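Local coordinates for protein alpha-toxin (Clostridium novyi, PDB 2VK9) that belongs to the TcdA/TcdB family of large clostridial toxins and, in this fragment, combines an N-terminal helical domain with a catalytic domain of the GT-A clan, at residues V56-Q60 with L72-R76; K17-Y23 with K62-R68; M9-I14 with G67-L72; Y46-S50 with D486-F490. One frame throughout, in Å; residues are numbered along the deposited sequence.

Interaction 1 (V56-Q60 with L72-R76); sequences VDNYQ and LENFR
An antiparallel helical hairpin of the N-terminal helical domain, made by helices 42-62 and 69-90, is joined here by Val56, Asp57, Tyr59 and Gln60 against Leu72, Glu73, Phe75 and Arg76. The axes of the two short segments run at 162° to each other and come within 10.9 Å. Val56 and Leu72 supply the hydrocarbon part. Val56 CG1 also lies over one face of the Arg76 guanidinium, 3.6 Å from NH2, while its CG2 meets the Phe75 ring at the edge, 3.9 Å from CD2. Leu72 CD1 reaches Tyr59 CD2 at 3.6 Å, and the Tyr59 hydroxyl is hydrogen-bonded to Ser66 and Glu20.

Beside it runs a salt-bridge network of Asp57, Glu73 and Arg76, joined by Gln60. Arg76 leaves its helix with CG opposite the backbone N (chi1 172°) and bends at chi3, which carries the guanidinium across to helix 42-62, where NH2 forms a salt bridge with Asp57 OD1 at 2.8 Å. NH1 is shared between a salt bridge to Glu73 and a weak bond to Gln60 OE1. The Gln60 amide and Glu73 carboxylate lie nearly coplanar, and Gln60 NE2 donates to Glu73 OE1 at 2.8 Å, nearly along the C-O axis.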
loop_
_atom_site.group_PDB
_atom_site.type_symbol
_atom_site.label_atom_id
_atom_site.label_comp_id
_atom_site.label_asym_id
_atom_site.label_seq_id
_atom_site.Cartn_x
_atom_site.Cartn_y
_atom_site.Cartn_z
ATOM N N VAL A 56 26.848 -5.656 18.195
ATOM C CA VAL A 56 26.845 -7.071 17.855
ATOM C C VAL A 56 27.264 -7.277 16.395
ATOM O O VAL A 56 28.125 -8.121 16.107
ATOM C CB VAL A 56 25.472 -7.711 18.128
ATOM C CG1 VAL A 56 25.379 -9.107 17.510
ATOM C CG2 VAL A 56 25.220 -7.776 19.625
ATOM N N ASP A 57 26.668 -6.501 15.484
ATOM C CA ASP A 57 27.013 -6.567 14.063
ATOM C C ASP A 57 28.504 -6.340 13.856
ATOM O O ASP A 57 29.158 -7.150 13.201
ATOM C CB ASP A 57 26.212 -5.541 13.250
ATOM C CG ASP A 57 24.971 -6.137 12.589
ATOM O OD1 ASP A 57 25.041 -7.288 12.102
ATOM O OD2 ASP A 57 23.921 -5.444 12.543
ATOM N N ASN A 58 29.028 -5.251 14.421
ATOM C CA ASN A 58 30.452 -4.923 14.334
ATOM C C ASN A 58 31.360 -6.073 14.770
ATOM O O ASN A 58 32.362 -6.378 14.099
ATOM C CB ASN A 58 30.793 -3.677 15.161
ATOM C CG ASN A 58 30.251 -2.390 14.556
ATOM O OD1 ASN A 58 29.714 -2.370 13.443
ATOM N ND2 ASN A 58 30.391 -1.301 15.298
ATOM N N TYR A 59 31.010 -6.705 15.893
ATOM C CA TYR A 59 31.767 -7.847 16.378
ATOM C C TYR A 59 31.723 -8.982 15.365
ATOM O O TYR A 59 32.766 -9.467 14.936
ATOM C CB TYR A 59 31.267 -8.339 17.740
ATOM C CG TYR A 59 32.085 -9.512 18.236
ATOM C CD1 TYR A 59 33.186 -9.314 19.065
ATOM C CD2 TYR A 59 31.783 -10.819 17.836
ATOM C CE1 TYR A 59 33.942 -10.380 19.503
ATOM C CE2 TYR A 59 32.535 -11.884 18.266
ATOM C CZ TYR A 59 33.614 -11.661 19.097
ATOM O OH TYR A 59 34.375 -12.721 19.524
ATOM N N GLN A 60 30.513 -9.385 14.984
ATOM C CA GLN A 60 30.306 -10.487 14.051
ATOM C C GLN A 60 30.922 -10.224 12.682
ATOM O O GLN A 60 31.193 -11.149 11.909
ATOM C CB GLN A 60 28.820 -10.751 13.889
ATOM C CG GLN A 60 28.170 -11.284 15.125
ATOM C CD GLN A 60 26.747 -11.710 14.884
ATOM O OE1 GLN A 60 26.001 -11.064 14.140
ATOM N NE2 GLN A 60 26.350 -12.802 15.524
ATOM N N LEU A 72 26.007 -14.425 20.858
ATOM C CA LEU A 72 25.686 -13.026 20.599
ATOM C C LEU A 72 24.455 -12.891 19.727
ATOM O O LEU A 72 23.735 -11.915 19.836
ATOM C CB LEU A 72 26.876 -12.300 19.968
ATOM C CG LEU A 72 27.964 -11.892 20.963
ATOM C CD1 LEU A 72 29.215 -11.446 20.247
ATOM C CD2 LEU A 72 27.484 -10.808 21.925
ATOM N N GLU A 73 24.216 -13.872 18.865
ATOM C CA GLU A 73 23.011 -13.891 18.051
ATOM C C GLU A 73 21.780 -14.195 18.919
ATOM O O GLU A 73 20.744 -13.539 18.771
ATOM C CB GLU A 73 23.150 -14.883 16.894
ATOM C CG GLU A 73 22.144 -14.675 15.752
ATOM C CD GLU A 73 22.433 -13.437 14.876
ATOM O OE1 GLU A 73 23.601 -12.984 14.799
ATOM O OE2 GLU A 73 21.476 -12.920 14.250
ATOM N N ASN A 74 21.895 -15.167 19.827
ATOM C CA ASN A 74 20.846 -15.402 20.821
ATOM C C ASN A 74 20.619 -14.164 21.677
ATOM O O ASN A 74 19.485 -13.834 22.011
ATOM C CB ASN A 74 21.184 -16.585 21.731
ATOM C CG ASN A 74 21.120 -17.925 21.014
ATOM O OD1 ASN A 74 20.549 -18.050 19.929
ATOM N ND2 ASN A 74 21.707 -18.942 21.631
ATOM N N PHE A 75 21.704 -13.486 22.034
ATOM C CA PHE A 75 21.609 -12.253 22.785
ATOM C C PHE A 75 20.848 -11.209 21.984
ATOM O O PHE A 75 19.991 -10.510 22.527
ATOM C CB PHE A 75 22.996 -11.725 23.149
ATOM C CG PHE A 75 23.004 -10.283 23.577
ATOM C CD1 PHE A 75 22.446 -9.897 24.795
ATOM C CD2 PHE A 75 23.573 -9.306 22.763
ATOM C CE1 PHE A 75 22.447 -8.565 25.188
ATOM C CE2 PHE A 75 23.589 -7.960 23.156
ATOM C CZ PHE A 75 23.021 -7.593 24.366
ATOM N N ARG A 76 21.162 -11.106 20.694
ATOM C CA ARG A 76 20.506 -10.143 19.814
ATOM C C ARG A 76 18.999 -10.395 19.767
ATOM O O ARG A 76 18.212 -9.453 19.819
ATOM C CB ARG A 76 21.117 -10.168 18.412
ATOM C CG ARG A 76 20.358 -9.339 17.400
ATOM C CD ARG A 76 20.817 -9.639 16.001
ATOM N NE ARG A 76 21.873 -8.726 15.589
ATOM C CZ ARG A 76 22.879 -9.064 14.793
ATOM N NH1 ARG A 76 22.989 -10.304 14.331
ATOM N NH2 ARG A 76 23.789 -8.161 14.473
#

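Interaction 2 (K17-Y23 with K62-R68); sequences KRKEPEY and KYPSSGR
The lead-in to helix 21-35, with Glu20 at its N-cap position, closes round the Arg68 side chain, which rises from the connection between helices 42-62 and 69-90. Its guanidinium is sandwiched: Tyr23 CE2 lies over one face, and the aliphatic part of Lys17, through CD, over the other. The Tyr23 ring and the guanidinium are tilted by only 18°, and Arg68 CD sits above the ring centre in a CH-pi contact, 3.8 Å from the centroid.

The edge of the same group collects oxygens. NH1 donates to Arg18 O at 3.1 Å in an almost straight bond, and NH2 to Lys17 O at 3.2 Å, each acceptor lying close to the guanidinium plane. NH1 also forms a salt bridge with Glu20 OE2. The bend of Glu20 at chi2 (94°) places OE1 over a face of the Tyr63 ring, where it forms a salt bridge with Lys17 NZ and is hydrogen-bonded to Tyr59. Beside it, the Tyr63 hydroxyl donates to Glu22 OE2 at 2.6 Å from above the carboxylate plane, and Lys62 NZ adds a long salt bridge to Glu22 OE1.

Residues Tyr63 to Ser66 form a type I turn. Ser66 OG, also bonded to Tyr59, accepts from Arg68 N at 3.1 Å, the capping bond of a turn leading into the second helix of a helical hairpin.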
loop_
_atom_site.group_PDB
_atom_site.type_symbol
_atom_site.label_atom_id
_atom_site.label_comp_id
_atom_site.label_asym_id
_atom_site.label_seq_id
_atom_site.Cartn_x
_atom_site.Cartn_y
_atom_site.Cartn_z
ATOM N N LYS A 17 40.034 -17.618 26.010
ATOM C CA LYS A 17 40.011 -16.641 24.924
ATOM C C LYS A 17 39.896 -15.230 25.486
ATOM O O LYS A 17 38.956 -14.926 26.227
ATOM C CB LYS A 17 38.880 -16.926 23.933
ATOM C CG LYS A 17 38.572 -15.777 23.023
ATOM C CD LYS A 17 37.807 -16.205 21.793
ATOM C CE LYS A 17 37.831 -15.078 20.774
ATOM N NZ LYS A 17 37.592 -15.521 19.392
ATOM N N ARG A 18 40.868 -14.386 25.131
ATOM C CA ARG A 18 40.911 -12.982 25.551
ATOM C C ARG A 18 39.703 -12.230 25.035
ATOM O O ARG A 18 39.187 -12.541 23.961
ATOM C CB ARG A 18 42.184 -12.304 25.047
ATOM C CG ARG A 18 43.462 -12.789 25.733
ATOM C CD ARG A 18 44.714 -12.112 25.151
ATOM N NE ARG A 18 44.901 -10.743 25.652
ATOM C CZ ARG A 18 45.411 -10.432 26.850
ATOM N NH1 ARG A 18 45.791 -11.385 27.698
ATOM N NH2 ARG A 18 45.537 -9.159 27.210
ATOM N N LYS A 19 39.239 -11.259 25.814
ATOM C CA LYS A 19 38.126 -10.414 25.399
ATOM C C LYS A 19 38.637 -9.406 24.376
ATOM O O LYS A 19 39.639 -8.737 24.610
ATOM C CB LYS A 19 37.517 -9.683 26.600
ATOM C CG LYS A 19 36.728 -10.547 27.596
ATOM C CD LYS A 19 36.634 -9.818 28.943
ATOM C CE LYS A 19 35.706 -10.513 29.916
ATOM N NZ LYS A 19 36.146 -11.888 30.330
ATOM N N GLU A 20 37.962 -9.310 23.237
ATOM C CA GLU A 20 38.309 -8.309 22.242
ATOM C C GLU A 20 37.754 -6.939 22.672
ATOM O O GLU A 20 36.757 -6.873 23.402
ATOM C CB GLU A 20 37.783 -8.711 20.866
ATOM C CG GLU A 20 38.185 -10.114 20.393
ATOM C CD GLU A 20 37.141 -11.197 20.719
ATOM O OE1 GLU A 20 36.911 -12.082 19.861
ATOM O OE2 GLU A 20 36.542 -11.167 21.821
ATOM N N PRO A 21 38.426 -5.838 22.267
ATOM C CA PRO A 21 37.878 -4.509 22.549
ATOM C C PRO A 21 36.424 -4.319 22.102
ATOM O O PRO A 21 35.621 -3.794 22.877
ATOM C CB PRO A 21 38.823 -3.555 21.803
ATOM C CG PRO A 21 39.706 -4.402 20.986
ATOM C CD PRO A 21 39.737 -5.751 21.602
ATOM N N GLU A 22 36.074 -4.757 20.893
ATOM C CA GLU A 22 34.682 -4.642 20.419
ATOM C C GLU A 22 33.670 -5.559 21.130
ATOM O O GLU A 22 32.463 -5.325 21.062
ATOM C CB GLU A 22 34.564 -4.740 18.885
ATOM C CG GLU A 22 35.538 -5.672 18.202
ATOM C CD GLU A 22 36.936 -5.079 18.045
ATOM O OE1 GLU A 22 37.078 -3.942 17.541
ATOM O OE2 GLU A 22 37.906 -5.768 18.419
ATOM N N TYR A 23 34.169 -6.590 21.812
ATOM C CA TYR A 23 33.355 -7.414 22.706
ATOM C C TYR A 23 33.099 -6.655 23.997
ATOM O O TYR A 23 31.973 -6.630 24.486
ATOM C CB TYR A 23 34.044 -8.757 22.979
ATOM C CG TYR A 23 33.333 -9.715 23.938
ATOM C CD1 TYR A 23 31.939 -9.835 23.959
ATOM C CD2 TYR A 23 34.072 -10.532 24.804
ATOM C CE1 TYR A 23 31.308 -10.720 24.830
ATOM C CE2 TYR A 23 33.446 -11.421 25.672
ATOM C CZ TYR A 23 32.067 -11.511 25.674
ATOM O OH TYR A 23 31.447 -12.390 26.526
ATOM N N LYS A 62 33.821 -8.155 12.285
ATOM C CA LYS A 62 35.259 -8.209 12.486
ATOM C C LYS A 62 35.757 -9.638 12.705
ATOM O O LYS A 62 36.829 -10.002 12.229
ATOM C CB LYS A 62 35.692 -7.311 13.639
ATOM C CG LYS A 62 37.191 -7.265 13.791
ATOM C CD LYS A 62 37.676 -5.985 14.401
ATOM C CE LYS A 62 39.176 -5.867 14.173
ATOM N NZ LYS A 62 39.765 -4.797 15.025
ATOM N N TYR A 63 34.972 -10.448 13.406
ATOM C CA TYR A 63 35.326 -11.845 13.641
ATOM C C TYR A 63 34.238 -12.783 13.138
ATOM O O TYR A 63 33.480 -13.331 13.948
ATOM C CB TYR A 63 35.569 -12.081 15.127
ATOM C CG TYR A 63 36.400 -11.002 15.745
ATOM C CD1 TYR A 63 35.820 -10.028 16.552
ATOM C CD2 TYR A 63 37.765 -10.929 15.498
ATOM C CE1 TYR A 63 36.589 -9.019 17.119
ATOM C CE2 TYR A 63 38.544 -9.925 16.051
ATOM C CZ TYR A 63 37.954 -8.977 16.860
ATOM O OH TYR A 63 38.728 -7.988 17.402
ATOM N N PRO A 64 34.149 -12.976 11.803
ATOM C CA PRO A 64 33.120 -13.849 11.236
ATOM C C PRO A 64 33.171 -15.264 11.796
ATOM O O PRO A 64 32.145 -15.937 11.896
ATOM C CB PRO A 64 33.453 -13.871 9.739
ATOM C CG PRO A 64 34.828 -13.330 9.631
ATOM C CD PRO A 64 34.997 -12.388 10.753
ATOM N N SER A 65 34.358 -15.711 12.174
ATOM C CA SER A 65 34.514 -17.096 12.602
ATOM C C SER A 65 34.577 -17.281 14.131
ATOM O O SER A 65 34.876 -18.370 14.606
ATOM C CB SER A 65 35.726 -17.733 11.900
ATOM O OG SER A 65 36.916 -17.007 12.179
ATOM N N SER A 66 34.270 -16.225 14.885
ATOM C CA SER A 66 34.390 -16.251 16.344
ATOM C C SER A 66 33.432 -17.224 16.978
ATOM O O SER A 66 32.335 -17.443 16.483
ATOM C CB SER A 66 34.148 -14.876 16.947
ATOM O OG SER A 66 34.099 -14.963 18.359
ATOM N N GLY A 67 33.854 -17.796 18.094
ATOM C CA GLY A 67 33.052 -18.769 18.802
ATOM C C GLY A 67 31.983 -18.106 19.620
ATOM O O GLY A 67 31.082 -18.780 20.100
ATOM N N ARG A 68 32.089 -16.785 19.774
ATOM C CA ARG A 68 31.134 -15.980 20.555
ATOM C C ARG A 68 29.867 -15.648 19.769
ATOM O O ARG A 68 28.871 -15.239 20.355
ATOM C CB ARG A 68 31.777 -14.670 21.033
ATOM C CG ARG A 68 33.098 -14.839 21.754
ATOM C CD ARG A 68 33.485 -13.641 22.605
ATOM N NE ARG A 68 34.209 -14.106 23.793
ATOM C CZ ARG A 68 35.496 -13.887 24.047
ATOM N NH1 ARG A 68 36.246 -13.181 23.220
ATOM N NH2 ARG A 68 36.036 -14.371 25.152
#

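Interaction 3 (M9-I14 with G67-L72); sequences MKIASI and GRNLAL
Gly67 opens the contact between the approach to helix 69-90 and the irregular N-terminal segment 9-14. The end of Ile14 rests on its backbone, with CD1 3.7 Å from Gly67 O and CG1 close to the neighbouring Gly67 carbons. At Arg68 the interaction turns polar. NE donates to Ala12 O at 2.9 Å, almost head-on to the carbonyl (C=O...N angle 160°) and with the oxygen in the guanidinium plane; the hydrocarbon part follows, CG lying 3.3 Å from the same Ala12 O. The two terminal nitrogens are directed to other partners, among them Glu20, which takes the salt bridge.

Ala71, on the first turns of the helix, is the apolar centre. Ala71 CB fits against the chain at Ile11 and Ala12, 3.6 Å from Ala12 CA and 3.8 Å from Ala12 CB. Leu72 finishes the row: CD2 is 4.2 Å from Met9 CE. Bends at chi2 (80°) and chi3 bring that methyl round to the helix, where the two side chains cross at about a right angle.

The one directed N-H bond, from Arg68 to a backbone oxygen, probably fixes the position of the irregular chain at Ala12, while the alkyl contacts, from Ile14 to Met9, are less directional.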
loop_
_atom_site.group_PDB
_atom_site.type_symbol
_atom_site.label_atom_id
_atom_site.label_comp_id
_atom_site.label_asym_id
_atom_site.label_seq_id
_atom_site.Cartn_x
_atom_site.Cartn_y
_atom_site.Cartn_z
ATOM N N MET A 9 25.736 -12.537 30.665
ATOM C CA MET A 9 26.119 -12.500 29.256
ATOM C C MET A 9 27.384 -13.321 28.946
ATOM O O MET A 9 27.713 -13.537 27.781
ATOM C CB MET A 9 26.284 -11.051 28.807
ATOM C CG MET A 9 27.179 -10.870 27.612
ATOM S SD MET A 9 26.318 -11.242 26.097
ATOM C CE MET A 9 25.935 -9.569 25.611
ATOM N N LYS A 10 28.083 -13.785 29.978
ATOM C CA LYS A 10 29.136 -14.794 29.788
ATOM C C LYS A 10 28.547 -16.222 29.645
ATOM O O LYS A 10 28.728 -17.116 30.480
ATOM C CB LYS A 10 30.224 -14.661 30.846
ATOM C CG LYS A 10 31.096 -13.405 30.644
ATOM C CD LYS A 10 30.380 -12.092 31.009
ATOM C CE LYS A 10 31.286 -10.863 30.876
ATOM N NZ LYS A 10 32.243 -10.661 31.995
ATOM N N ILE A 11 27.754 -16.339 28.581
ATOM C CA ILE A 11 27.327 -17.560 27.928
ATOM C C ILE A 11 28.088 -17.427 26.613
ATOM O O ILE A 11 28.075 -18.312 25.760
ATOM C CB ILE A 11 25.753 -17.575 27.697
ATOM C CG1 ILE A 11 25.301 -18.737 26.798
ATOM C CG2 ILE A 11 25.245 -16.268 27.066
ATOM C CD1 ILE A 11 25.158 -20.103 27.491
ATOM N N ALA A 12 28.761 -16.283 26.488
ATOM C CA ALA A 12 29.560 -15.928 25.327
ATOM C C ALA A 12 31.065 -16.127 25.551
ATOM O O ALA A 12 31.888 -15.635 24.773
ATOM C CB ALA A 12 29.277 -14.493 24.935
ATOM N N SER A 13 31.429 -16.849 26.603
ATOM C CA SER A 13 32.831 -17.075 26.888
ATOM C C SER A 13 33.366 -18.324 26.197
ATOM O O SER A 13 32.719 -19.357 26.194
ATOM C CB SER A 13 33.068 -17.143 28.396
ATOM O OG SER A 13 32.872 -18.450 28.875
ATOM N N ILE A 14 34.543 -18.201 25.595
ATOM C CA ILE A 14 35.293 -19.332 25.071
ATOM C C ILE A 14 36.514 -19.504 25.966
ATOM O O ILE A 14 37.247 -18.546 26.177
ATOM C CB ILE A 14 35.755 -19.074 23.614
ATOM C CG1 ILE A 14 34.555 -18.878 22.669
ATOM C CG2 ILE A 14 36.701 -20.178 23.126
ATOM C CD1 ILE A 14 33.582 -20.044 22.586
ATOM N N GLY A 67 33.854 -17.796 18.094
ATOM C CA GLY A 67 33.052 -18.769 18.802
ATOM C C GLY A 67 31.983 -18.106 19.620
ATOM O O GLY A 67 31.082 -18.780 20.100
ATOM N N ARG A 68 32.089 -16.785 19.774
ATOM C CA ARG A 68 31.134 -15.980 20.555
ATOM C C ARG A 68 29.867 -15.648 19.769
ATOM O O ARG A 68 28.871 -15.239 20.355
ATOM C CB ARG A 68 31.777 -14.670 21.033
ATOM C CG ARG A 68 33.098 -14.839 21.754
ATOM C CD ARG A 68 33.485 -13.641 22.605
ATOM N NE ARG A 68 34.209 -14.106 23.793
ATOM C CZ ARG A 68 35.496 -13.887 24.047
ATOM N NH1 ARG A 68 36.246 -13.181 23.220
ATOM N NH2 ARG A 68 36.036 -14.371 25.152
ATOM N N ASN A 69 29.911 -15.827 18.448
ATOM C CA ASN A 69 28.826 -15.405 17.565
ATOM C C ASN A 69 27.461 -15.971 17.878
ATOM O O ASN A 69 26.483 -15.234 17.892
ATOM C CB ASN A 69 29.168 -15.671 16.109
ATOM C CG ASN A 69 30.173 -14.694 15.568
ATOM O OD1 ASN A 69 30.573 -13.753 16.252
ATOM N ND2 ASN A 69 30.594 -14.909 14.326
ATOM N N LEU A 70 27.388 -17.285 18.106
ATOM C CA LEU A 70 26.105 -17.929 18.364
ATOM C C LEU A 70 25.456 -17.380 19.628
ATOM O O LEU A 70 24.272 -17.094 19.658
ATOM C CB LEU A 70 26.280 -19.444 18.477
ATOM C CG LEU A 70 25.007 -20.257 18.730
ATOM C CD1 LEU A 70 24.039 -20.111 17.566
ATOM C CD2 LEU A 70 25.342 -21.720 18.975
ATOM N N ALA A 71 26.282 -17.187 20.661
ATOM C CA ALA A 71 25.803 -16.607 21.900
ATOM C C ALA A 71 25.284 -15.185 21.678
ATOM O O ALA A 71 24.249 -14.795 22.230
ATOM C CB ALA A 71 26.902 -16.616 22.940
ATOM N N LEU A 72 26.007 -14.425 20.858
ATOM C CA LEU A 72 25.686 -13.026 20.599
ATOM C C LEU A 72 24.455 -12.891 19.727
ATOM O O LEU A 72 23.735 -11.915 19.836
ATOM C CB LEU A 72 26.876 -12.300 19.968
ATOM C CG LEU A 72 27.964 -11.892 20.963
ATOM C CD1 LEU A 72 29.215 -11.446 20.247
ATOM C CD2 LEU A 72 27.484 -10.808 21.925
#

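Interaction 4 (Y46-S50 with D486-F490); sequences YSKLS and DTYHF
Phe490 lies against one side of helix 42-62, its ring set among Tyr46, Leu49 and Ser50. From its CB, which stands 3.8 Å from Ser50 OG, the side chain heads toward the helix, CG being anti to the carbonyl carbon (chi1 -49°). CG passes 4.1 Å from Ser50 CA. One edge of the ring presses closer: CD2 comes within 3.7 Å of Ser50 CA and lies over a face of the Tyr46 ring, near its CZ. Farther out, CE2 meets Leu49 CB at 3.5 Å and faces Tyr46 CE1, and Phe490 CZ, the far end, touches Leu49 CB at 3.8 Å. Over the centre of the ring stands the carbonyl oxygen of Leu49, 4.0 Å above the plane.

The contact joins the N-terminal helical domain to the C-terminal end of helix 477-488, two parts of the chain more than 400 residues apart. His489 is the first residue to leave helical geometry, and Phe490 follows with a positive phi of 58°, which turns the chain as its ring reaches helix 42-62. Tyr80 and Leu83 of helix 69-90 also pack on that ring.

The Tyr46 and Phe490 rings meet obliquely, centroids 5.3 Å apart and planes at 40°. Tyr46, extended from its helix with CG anti to the backbone N, carries its hydroxyl to the backbone of Thr487 and donates to Thr487 O, which lies at the edge of the ring in its plane; the very short modelled length is doubtful at this resolution. Thr487 CG2 packs 4.0 Å from the Tyr46 hydroxyl oxygen, while Thr487 OG1 bonds to Asn400 of helix 396-422.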
loop_
_atom_site.group_PDB
_atom_site.type_symbol
_atom_site.label_atom_id
_atom_site.label_comp_id
_atom_site.label_asym_id
_atom_site.label_seq_id
_atom_site.Cartn_x
_atom_site.Cartn_y
_atom_site.Cartn_z
ATOM N N TYR A 46 14.819 3.026 22.425
ATOM C CA TYR A 46 14.908 2.393 21.113
ATOM C C TYR A 46 16.282 2.611 20.489
ATOM O O TYR A 46 16.819 1.704 19.863
ATOM C CB TYR A 46 13.808 2.864 20.163
ATOM C CG TYR A 46 13.891 2.231 18.793
ATOM C CD1 TYR A 46 13.201 1.062 18.500
ATOM C CD2 TYR A 46 14.665 2.803 17.787
ATOM C CE1 TYR A 46 13.276 0.479 17.244
ATOM C CE2 TYR A 46 14.751 2.221 16.530
ATOM C CZ TYR A 46 14.054 1.065 16.267
ATOM O OH TYR A 46 14.141 0.505 15.019
ATOM N N SER A 47 16.848 3.804 20.658
ATOM C CA SER A 47 18.175 4.094 20.117
ATOM C C SER A 47 19.270 3.299 20.828
ATOM O O SER A 47 20.232 2.865 20.190
ATOM C CB SER A 47 18.487 5.591 20.163
ATOM O OG SER A 47 18.785 6.005 21.486
ATOM N N LYS A 48 19.124 3.107 22.140
ATOM C CA LYS A 48 20.081 2.310 22.911
ATOM C C LYS A 48 20.053 0.828 22.547
ATOM O O LYS A 48 21.099 0.176 22.508
ATOM C CB LYS A 48 19.899 2.510 24.412
ATOM C CG LYS A 48 20.699 3.681 24.951
ATOM C CD LYS A 48 20.474 3.871 26.437
ATOM C CE LYS A 48 21.018 5.219 26.888
ATOM N NZ LYS A 48 21.043 5.320 28.383
ATOM N N LEU A 49 18.866 0.303 22.272
ATOM C CA LEU A 49 18.739 -1.051 21.739
ATOM C C LEU A 49 19.324 -1.114 20.331
ATOM O O LEU A 49 19.841 -2.147 19.910
ATOM C CB LEU A 49 17.275 -1.491 21.723
ATOM C CG LEU A 49 16.590 -1.695 23.072
ATOM C CD1 LEU A 49 15.088 -1.703 22.900
ATOM C CD2 LEU A 49 17.065 -2.983 23.719
ATOM N N SER A 50 19.245 0.004 19.616
ATOM C CA SER A 50 19.782 0.102 18.269
ATOM C C SER A 50 21.315 0.119 18.288
ATOM O O SER A 50 21.949 -0.378 17.352
ATOM C CB SER A 50 19.238 1.352 17.572
ATOM O OG SER A 50 19.556 1.356 16.190
ATOM N N ASP A 486 12.517 -2.678 9.086
ATOM C CA ASP A 486 13.447 -1.619 9.487
ATOM C C ASP A 486 13.362 -1.375 10.992
ATOM O O ASP A 486 14.370 -1.379 11.690
ATOM C CB ASP A 486 13.085 -0.287 8.786
ATOM C CG ASP A 486 13.714 -0.115 7.401
ATOM O OD1 ASP A 486 14.480 -0.997 6.948
ATOM O OD2 ASP A 486 13.446 0.944 6.766
ATOM N N THR A 487 12.146 -1.150 11.477
ATOM C CA THR A 487 11.923 -0.746 12.850
ATOM C C THR A 487 12.292 -1.869 13.817
ATOM O O THR A 487 13.024 -1.652 14.785
ATOM C CB THR A 487 10.450 -0.303 13.071
ATOM O OG1 THR A 487 10.145 0.801 12.213
ATOM C CG2 THR A 487 10.211 0.116 14.514
ATOM N N TYR A 488 11.800 -3.066 13.529
ATOM C CA TYR A 488 11.918 -4.188 14.440
ATOM C C TYR A 488 13.345 -4.738 14.531
ATOM O O TYR A 488 13.754 -5.241 15.583
ATOM C CB TYR A 488 10.917 -5.273 14.037
ATOM C CG TYR A 488 10.848 -6.483 14.946
ATOM C CD1 TYR A 488 10.191 -6.434 16.180
ATOM C CD2 TYR A 488 11.417 -7.693 14.550
ATOM C CE1 TYR A 488 10.123 -7.565 17.003
ATOM C CE2 TYR A 488 11.354 -8.821 15.359
ATOM C CZ TYR A 488 10.705 -8.755 16.574
ATOM O OH TYR A 488 10.665 -9.895 17.347
ATOM N N HIS A 489 14.096 -4.626 13.436
ATOM C CA HIS A 489 15.468 -5.131 13.380
ATOM C C HIS A 489 16.526 -4.032 13.489
ATOM O O HIS A 489 17.703 -4.275 13.202
ATOM C CB HIS A 489 15.705 -5.976 12.116
ATOM C CG HIS A 489 15.094 -7.346 12.172
ATOM N ND1 HIS A 489 14.717 -8.038 11.040
ATOM C CD2 HIS A 489 14.780 -8.145 13.221
ATOM C CE1 HIS A 489 14.203 -9.204 11.389
ATOM N NE2 HIS A 489 14.231 -9.295 12.707
ATOM N N PHE A 490 16.111 -2.836 13.899
ATOM C CA PHE A 490 17.031 -1.720 14.136
ATOM C C PHE A 490 17.890 -1.309 12.938
ATOM O O PHE A 490 19.008 -0.833 13.113
ATOM C CB PHE A 490 17.948 -2.027 15.314
ATOM C CG PHE A 490 17.234 -2.519 16.522
ATOM C CD1 PHE A 490 17.215 -3.869 16.825
ATOM C CD2 PHE A 490 16.588 -1.629 17.372
ATOM C CE1 PHE A 490 16.559 -4.333 17.954
ATOM C CE2 PHE A 490 15.923 -2.086 18.500
ATOM C CZ PHE A 490 15.912 -3.441 18.794
#

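How the interactions relate
Interactions 1, 2 and 3 form one continuous cluster at the hairpin of helices 42-62 and 69-90, their centres 9 to 10 Å apart. Interactions 2 and 3 share Gly67 and Arg68, the latter using different nitrogens in each; interactions 1 and 3 share Leu72. Tyr59 links interaction 1 to interaction 2: its OH lies 2.5 Å from Ser66 OG and 2.6 Å from Glu20 OE1, both probable hydrogen bonds. Met9 CE packs on Phe75 CD1 at 3.6 Å, connecting interactions 3 and 1. Interaction 4 stands apart, its centre about 14 Å from that of interaction 1 along the same helix 42-62 and over 20 Å from the others, where this helix meets helix 477-488.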